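Local coordinates for protein alkaline phosphatase D (Bacillus subtilis, PDB 2YEQ) that hydrolyses phosphate esters, acting as a phosphodiesterase and alkaline phosphatase with an active site that holds iron and calcium, at residues N415-R420 with G494-S499; N437-Y442 with Y456-F461. All coordinates share one frame; numbering follows the deposited sequence.

How the contacts relate
Coming from the N terminus, the chain reaches 415-420 after strand 400-406, then passes helix 423-429 and strand 433-437 into 437-442. The hairpin of strands 440-448 and 451-459 follows, and contact 2 closes it at 456-461 with 13 residues between. Strands 470-477 and 484-489 come next before 494-499 returns to 415-420, so contact 1 closes a longer loop of 73 residues that holds contact 2 whole; the two do not cross. They also touch: Y439 OH lies 2.6 Å from V496 O and A417 N 2.9 Å from D438 O, both probable hydrogen bonds. Together they tie the hairpin end to the segment before the C-terminal helix 504-520.

Contact 1: residues N415-R420 with G494-S499; sequences NGADKR and GGVKQS. With EDO (1,2-ethanediol), chain N.
K419 and Q498 make a single parallel beta bridge between two loops that otherwise form no regular strand. K419 O receives S499 N at 2.9 Å in a fairly straight bond (160°), and the CA-H of Q498 points at the same oxygen; K419 N reaches K497 O, of the residue before Q498, at 3.1 Å, a bent and weak bond. One step back, D418 N donates to V496 O at 3.0 Å, and a water joins G416 O to V496 N. A417 CB touches V496 CG1 at 3.9 Å and also packs on S499 CB, the small apolar patch of the contact. K419 and Q498 run side by side in the same direction, touching through CE and the amide; Q498 CG stands anti to its N (chi1 -179°), and the extended chain carries NE2 forward to a weak bond with R420 O at 3.2 Å. The charged ends look elsewhere: K419 NZ to D424, R420 to E503, and D418 OD1 to R472. D418 OD1 also accepts a hydrogen bond from ethanediol O2 at 2.7 Å, the diol probably left from crystallisation. E503 links R420 to the approach to the C-terminal helix. Salt bridges of D418, K419 and R420 thus tie 415-420 to its surroundings, while 494-499 is held to it mainly through main-chain atoms.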
loop_
_atom_site.group_PDB
_atom_site.type_symbol
_atom_site.label_atom_id
_atom_site.label_comp_id
_atom_site.label_asym_id
_atom_site.label_seq_id
_atom_site.Cartn_x
_atom_site.Cartn_y
_atom_site.Cartn_z
ATOM N N ASN A 415 -7.642 -17.459 -3.659
ATOM C CA ASN A 415 -6.575 -18.120 -4.409
ATOM C C ASN A 415 -6.419 -17.631 -5.840
ATOM O O ASN A 415 -5.291 -17.574 -6.376
ATOM C CB ASN A 415 -6.768 -19.631 -4.393
ATOM C CG ASN A 415 -6.661 -20.217 -3.007
ATOM O OD1 ASN A 415 -5.955 -19.676 -2.135
ATOM N ND2 ASN A 415 -7.363 -21.320 -2.785
ATOM N N GLY A 416 -7.540 -17.284 -6.464
ATOM C CA GLY A 416 -7.491 -16.695 -7.795
ATOM C C GLY A 416 -7.061 -17.709 -8.849
ATOM O O GLY A 416 -7.277 -18.926 -8.703
ATOM N N ALA A 417 -6.451 -17.198 -9.907
ATOM C CA ALA A 417 -6.186 -18.004 -11.105
ATOM C C ALA A 417 -5.234 -17.255 -12.020
ATOM O O ALA A 417 -4.881 -16.103 -11.760
ATOM C CB ALA A 417 -7.502 -18.331 -11.820
ATOM N N ASP A 418 -4.757 -17.911 -13.079
ATOM C CA ASP A 418 -3.863 -17.226 -14.003
ATOM C C ASP A 418 -4.617 -16.180 -14.835
ATOM O O ASP A 418 -4.080 -15.128 -15.169
ATOM C CB ASP A 418 -3.132 -18.230 -14.920
ATOM C CG ASP A 418 -1.869 -17.658 -15.493
ATOM O OD1 ASP A 418 -0.840 -17.581 -14.761
ATOM O OD2 ASP A 418 -1.911 -17.229 -16.662
ATOM N N LYS A 419 -5.867 -16.479 -15.133
ATOM C CA LYS A 419 -6.681 -15.709 -16.063
ATOM C C LYS A 419 -8.134 -15.768 -15.597
ATOM O O LYS A 419 -8.526 -16.746 -14.969
ATOM C CB LYS A 419 -6.569 -16.382 -17.443
ATOM C CG LYS A 419 -7.103 -15.617 -18.633
ATOM C CD LYS A 419 -6.654 -16.324 -19.942
ATOM C CE LYS A 419 -7.502 -15.930 -21.140
ATOM N NZ LYS A 419 -6.696 -15.966 -22.392
ATOM N N ARG A 420 -8.921 -14.755 -15.962
ATOM C CA ARG A 420 -10.355 -14.647 -15.622
ATOM C C ARG A 420 -11.223 -14.698 -16.892
ATOM O O ARG A 420 -10.712 -14.681 -17.996
ATOM C CB ARG A 420 -10.620 -13.283 -14.979
ATOM C CG ARG A 420 -10.052 -13.088 -13.642
ATOM C CD ARG A 420 -10.924 -12.171 -12.832
ATOM N NE ARG A 420 -10.545 -10.760 -12.877
ATOM C CZ ARG A 420 -10.081 -10.072 -11.816
ATOM N NH1 ARG A 420 -9.877 -10.657 -10.617
ATOM N NH2 ARG A 420 -9.806 -8.787 -11.953
ATOM N N GLY A 494 0.408 -25.659 -9.712
ATOM C CA GLY A 494 -0.600 -25.866 -8.688
ATOM C C GLY A 494 -1.685 -24.797 -8.672
ATOM O O GLY A 494 -2.587 -24.867 -7.843
ATOM N N GLY A 495 -1.594 -23.809 -9.565
ATOM C CA GLY A 495 -2.581 -22.734 -9.620
ATOM C C GLY A 495 -3.722 -23.037 -10.581
ATOM O O GLY A 495 -3.499 -23.631 -11.639
ATOM N N VAL A 496 -4.935 -22.614 -10.233
ATOM C CA VAL A 496 -6.053 -22.665 -11.173
ATOM C C VAL A 496 -5.678 -21.872 -12.422
ATOM O O VAL A 496 -5.057 -20.827 -12.335
ATOM C CB VAL A 496 -7.358 -22.108 -10.550
ATOM C CG1 VAL A 496 -8.481 -22.050 -11.594
ATOM C CG2 VAL A 496 -7.773 -22.955 -9.347
ATOM N N LYS A 497 -6.019 -22.392 -13.595
ATOM C CA LYS A 497 -5.559 -21.789 -14.845
ATOM C C LYS A 497 -6.470 -20.646 -15.278
ATOM O O LYS A 497 -6.009 -19.567 -15.612
ATOM C CB LYS A 497 -5.501 -22.842 -15.961
ATOM C CG LYS A 497 -4.731 -24.104 -15.601
ATOM C CD LYS A 497 -3.243 -23.875 -15.595
ATOM C CE LYS A 497 -2.635 -24.046 -16.993
ATOM N NZ LYS A 497 -2.390 -25.477 -17.360
ATOM N N GLN A 498 -7.769 -20.900 -15.282
ATOM C CA GLN A 498 -8.726 -19.886 -15.667
ATOM C C GLN A 498 -9.970 -20.000 -14.812
ATOM O O GLN A 498 -10.520 -21.080 -14.700
ATOM C CB GLN A 498 -9.106 -20.014 -17.142
ATOM C CG GLN A 498 -10.111 -18.928 -17.576
ATOM C CD GLN A 498 -10.017 -18.579 -19.035
ATOM O OE1 GLN A 498 -9.336 -19.246 -19.805
ATOM N NE2 GLN A 498 -10.705 -17.522 -19.428
ATOM N N SER A 499 -10.407 -18.886 -14.214
ATOM C CA SER A 499 -11.642 -18.877 -13.424
ATOM C C SER A 499 -12.776 -18.258 -14.226
ATOM O O SER A 499 -12.544 -17.710 -15.314
ATOM C CB SER A 499 -11.443 -18.063 -12.164
ATOM O OG SER A 499 -11.292 -16.717 -12.517
HETATM C C1 EDO N . -1.198 -21.850 -13.687
HETATM O O1 EDO N . -1.062 -23.283 -13.637
HETATM C C2 EDO N . -0.640 -21.204 -14.952
HETATM O O2 EDO N . 0.198 -20.094 -14.615
HETATM O O HOH W 1 -5.176 -20.805 -7.826
#

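Contact 2: residues N437-Y442 with Y456-F461; sequences NDYRGY and YRVMPF
The Y442 ring carries R457 CB over one face, a CH-pi contact of 4.0 Å to the ring centroid, while the R457 guanidinium stands almost perpendicular to the ring plane (89°). With its CG set between backbone N and carbonyl carbon (chi1 59°), Y442 lies alongside R457, and both polar ends meet E141, the arginine by a salt bridge. Were Y442 an alanine, R457 CB and CG would probably lose the ring they pack on, and E141 its phenol partner. At the edge of the R440 guanidinium sits the carboxylate of D438, with NH2 2.9 Å from OD1, which it meets from above the carboxylate plane, while R440 NH1 donates to G414 O. The Y439 CB packs at 3.7 Å against V458 CB, the side chains crossing at about a right angle.

In the main chain, Y442 and R457 form an antiparallel hydrogen-bonded pair, Y442 N to R457 O at 3.0 Å and R457 N to Y442 O at 2.9 Å. M459 N donates to R440 O at 2.9 Å. At G441 a CB would run into R457 O, so glycine lets the strands come close. This end of the hairpin in a mixed beta sheet is buried, its main chain largely paired and its arginines matched by acids.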
loop_
_atom_site.group_PDB
_atom_site.type_symbol
_atom_site.label_atom_id
_atom_site.label_comp_id
_atom_site.label_asym_id
_atom_site.label_seq_id
_atom_site.Cartn_x
_atom_site.Cartn_y
_atom_site.Cartn_z
ATOM N N ASN A 437 -2.627 -10.994 -14.480
ATOM C CA ASN A 437 -2.547 -12.217 -13.697
ATOM C C ASN A 437 -3.393 -12.108 -12.418
ATOM O O ASN A 437 -3.524 -11.022 -11.868
ATOM C CB ASN A 437 -1.088 -12.486 -13.327
ATOM C CG ASN A 437 -0.895 -13.836 -12.709
ATOM O OD1 ASN A 437 -1.030 -14.891 -13.374
ATOM N ND2 ASN A 437 -0.596 -13.838 -11.441
ATOM N N ASP A 438 -3.952 -13.215 -11.936
ATOM C CA ASP A 438 -4.856 -13.151 -10.754
ATOM C C ASP A 438 -4.468 -14.099 -9.611
ATOM O O ASP A 438 -5.328 -14.650 -8.956
ATOM C CB ASP A 438 -6.301 -13.411 -11.185
ATOM C CG ASP A 438 -7.317 -13.037 -10.124
ATOM O OD1 ASP A 438 -7.019 -12.159 -9.282
ATOM O OD2 ASP A 438 -8.398 -13.665 -10.140
ATOM N N TYR A 439 -3.164 -14.270 -9.389
ATOM C CA TYR A 439 -2.646 -14.963 -8.206
ATOM C C TYR A 439 -2.181 -13.927 -7.193
ATOM O O TYR A 439 -1.773 -12.840 -7.557
ATOM C CB TYR A 439 -1.450 -15.842 -8.572
ATOM C CG TYR A 439 -1.779 -17.026 -9.474
ATOM C CD1 TYR A 439 -2.765 -17.914 -9.143
ATOM C CD2 TYR A 439 -1.052 -17.250 -10.653
ATOM C CE1 TYR A 439 -3.054 -18.987 -9.959
ATOM C CE2 TYR A 439 -1.331 -18.316 -11.472
ATOM C CZ TYR A 439 -2.318 -19.176 -11.119
ATOM O OH TYR A 439 -2.607 -20.243 -11.928
ATOM N N ARG A 440 -2.183 -14.308 -5.919
ATOM C CA ARG A 440 -1.729 -13.424 -4.848
ATOM C C ARG A 440 -0.209 -13.332 -4.808
ATOM O O ARG A 440 0.510 -14.216 -5.305
ATOM C CB ARG A 440 -2.272 -13.901 -3.504
ATOM C CG ARG A 440 -3.765 -14.227 -3.475
ATOM C CD ARG A 440 -4.623 -12.963 -3.496
ATOM N NE ARG A 440 -4.658 -12.290 -4.800
ATOM C CZ ARG A 440 -5.222 -12.753 -5.907
ATOM N NH1 ARG A 440 -5.816 -13.934 -5.936
ATOM N NH2 ARG A 440 -5.196 -12.006 -7.011
ATOM N N GLY A 441 0.284 -12.263 -4.215
ATOM C CA GLY A 441 1.708 -12.024 -4.095
ATOM C C GLY A 441 2.001 -10.542 -3.957
ATOM O O GLY A 441 1.283 -9.796 -3.270
ATOM N N TYR A 442 3.054 -10.115 -4.635
ATOM C CA TYR A 442 3.561 -8.758 -4.549
ATOM C C TYR A 442 4.469 -8.518 -5.744
ATOM O O TYR A 442 4.655 -9.408 -6.560
ATOM C CB TYR A 442 4.338 -8.522 -3.243
ATOM C CG TYR A 442 5.542 -9.427 -3.032
ATOM C CD1 TYR A 442 6.809 -9.082 -3.514
ATOM C CD2 TYR A 442 5.409 -10.610 -2.345
ATOM C CE1 TYR A 442 7.908 -9.921 -3.315
ATOM C CE2 TYR A 442 6.472 -11.448 -2.136
ATOM C CZ TYR A 442 7.718 -11.115 -2.634
ATOM O OH TYR A 442 8.761 -11.972 -2.388
ATOM N N TYR A 456 6.697 -9.837 -11.106
ATOM C CA TYR A 456 5.466 -10.174 -10.422
ATOM C C TYR A 456 5.653 -11.488 -9.694
ATOM O O TYR A 456 5.768 -12.548 -10.307
ATOM C CB TYR A 456 4.296 -10.236 -11.403
ATOM C CG TYR A 456 3.931 -8.854 -11.927
ATOM C CD1 TYR A 456 4.679 -8.243 -12.957
ATOM C CD2 TYR A 456 2.867 -8.140 -11.384
ATOM C CE1 TYR A 456 4.352 -6.953 -13.424
ATOM C CE2 TYR A 456 2.533 -6.861 -11.850
ATOM C CZ TYR A 456 3.275 -6.271 -12.857
ATOM O OH TYR A 456 2.924 -5.001 -13.304
ATOM N N ARG A 457 5.690 -11.405 -8.369
ATOM C CA ARG A 457 6.017 -12.545 -7.520
ATOM C C ARG A 457 4.752 -13.115 -6.930
ATOM O O ARG A 457 4.140 -12.476 -6.073
ATOM C CB ARG A 457 6.952 -12.083 -6.402
ATOM C CG ARG A 457 8.132 -11.254 -6.861
ATOM C CD ARG A 457 9.289 -12.158 -7.351
ATOM N NE ARG A 457 9.982 -12.787 -6.235
ATOM C CZ ARG A 457 10.450 -14.039 -6.200
ATOM N NH1 ARG A 457 10.332 -14.863 -7.229
ATOM N NH2 ARG A 457 11.066 -14.467 -5.110
ATOM N N VAL A 458 4.351 -14.303 -7.371
ATOM C CA VAL A 458 3.044 -14.831 -7.029
ATOM C C VAL A 458 3.042 -16.285 -6.543
ATOM O O VAL A 458 4.050 -17.001 -6.648
ATOM C CB VAL A 458 2.086 -14.664 -8.241
ATOM C CG1 VAL A 458 2.116 -13.223 -8.735
ATOM C CG2 VAL A 458 2.464 -15.625 -9.370
ATOM N N MET A 459 1.910 -16.697 -5.982
ATOM C CA MET A 459 1.718 -18.014 -5.401
ATOM C C MET A 459 0.433 -18.610 -5.926
ATOM O O MET A 459 -0.509 -17.876 -6.213
ATOM C CB MET A 459 1.614 -17.922 -3.869
ATOM C CG MET A 459 2.793 -17.281 -3.189
ATOM S SD MET A 459 2.483 -16.850 -1.450
ATOM C CE MET A 459 1.126 -15.658 -1.647
ATOM N N PRO A 460 0.355 -19.945 -6.019
ATOM C CA PRO A 460 -0.869 -20.569 -6.474
ATOM C C PRO A 460 -2.062 -20.457 -5.502
ATOM O O PRO A 460 -3.202 -20.560 -5.950
ATOM C CB PRO A 460 -0.473 -22.042 -6.637
ATOM C CG PRO A 460 0.746 -22.206 -5.801
ATOM C CD PRO A 460 1.455 -20.925 -5.923
ATOM N N PHE A 461 -1.816 -20.291 -4.199
ATOM C CA PHE A 461 -2.908 -20.304 -3.205
ATOM C C PHE A 461 -2.481 -19.615 -1.916
ATOM O O PHE A 461 -1.295 -19.477 -1.649
ATOM C CB PHE A 461 -3.412 -21.741 -2.920
ATOM C CG PHE A 461 -2.332 -22.683 -2.398
ATOM C CD1 PHE A 461 -1.954 -22.665 -1.057
ATOM C CD2 PHE A 461 -1.683 -23.562 -3.256
ATOM C CE1 PHE A 461 -0.948 -23.517 -0.565
ATOM C CE2 PHE A 461 -0.673 -24.421 -2.781
ATOM C CZ PHE A 461 -0.310 -24.395 -1.427
HETATM O O HOH W 2 -2.934 -17.017 -5.171
#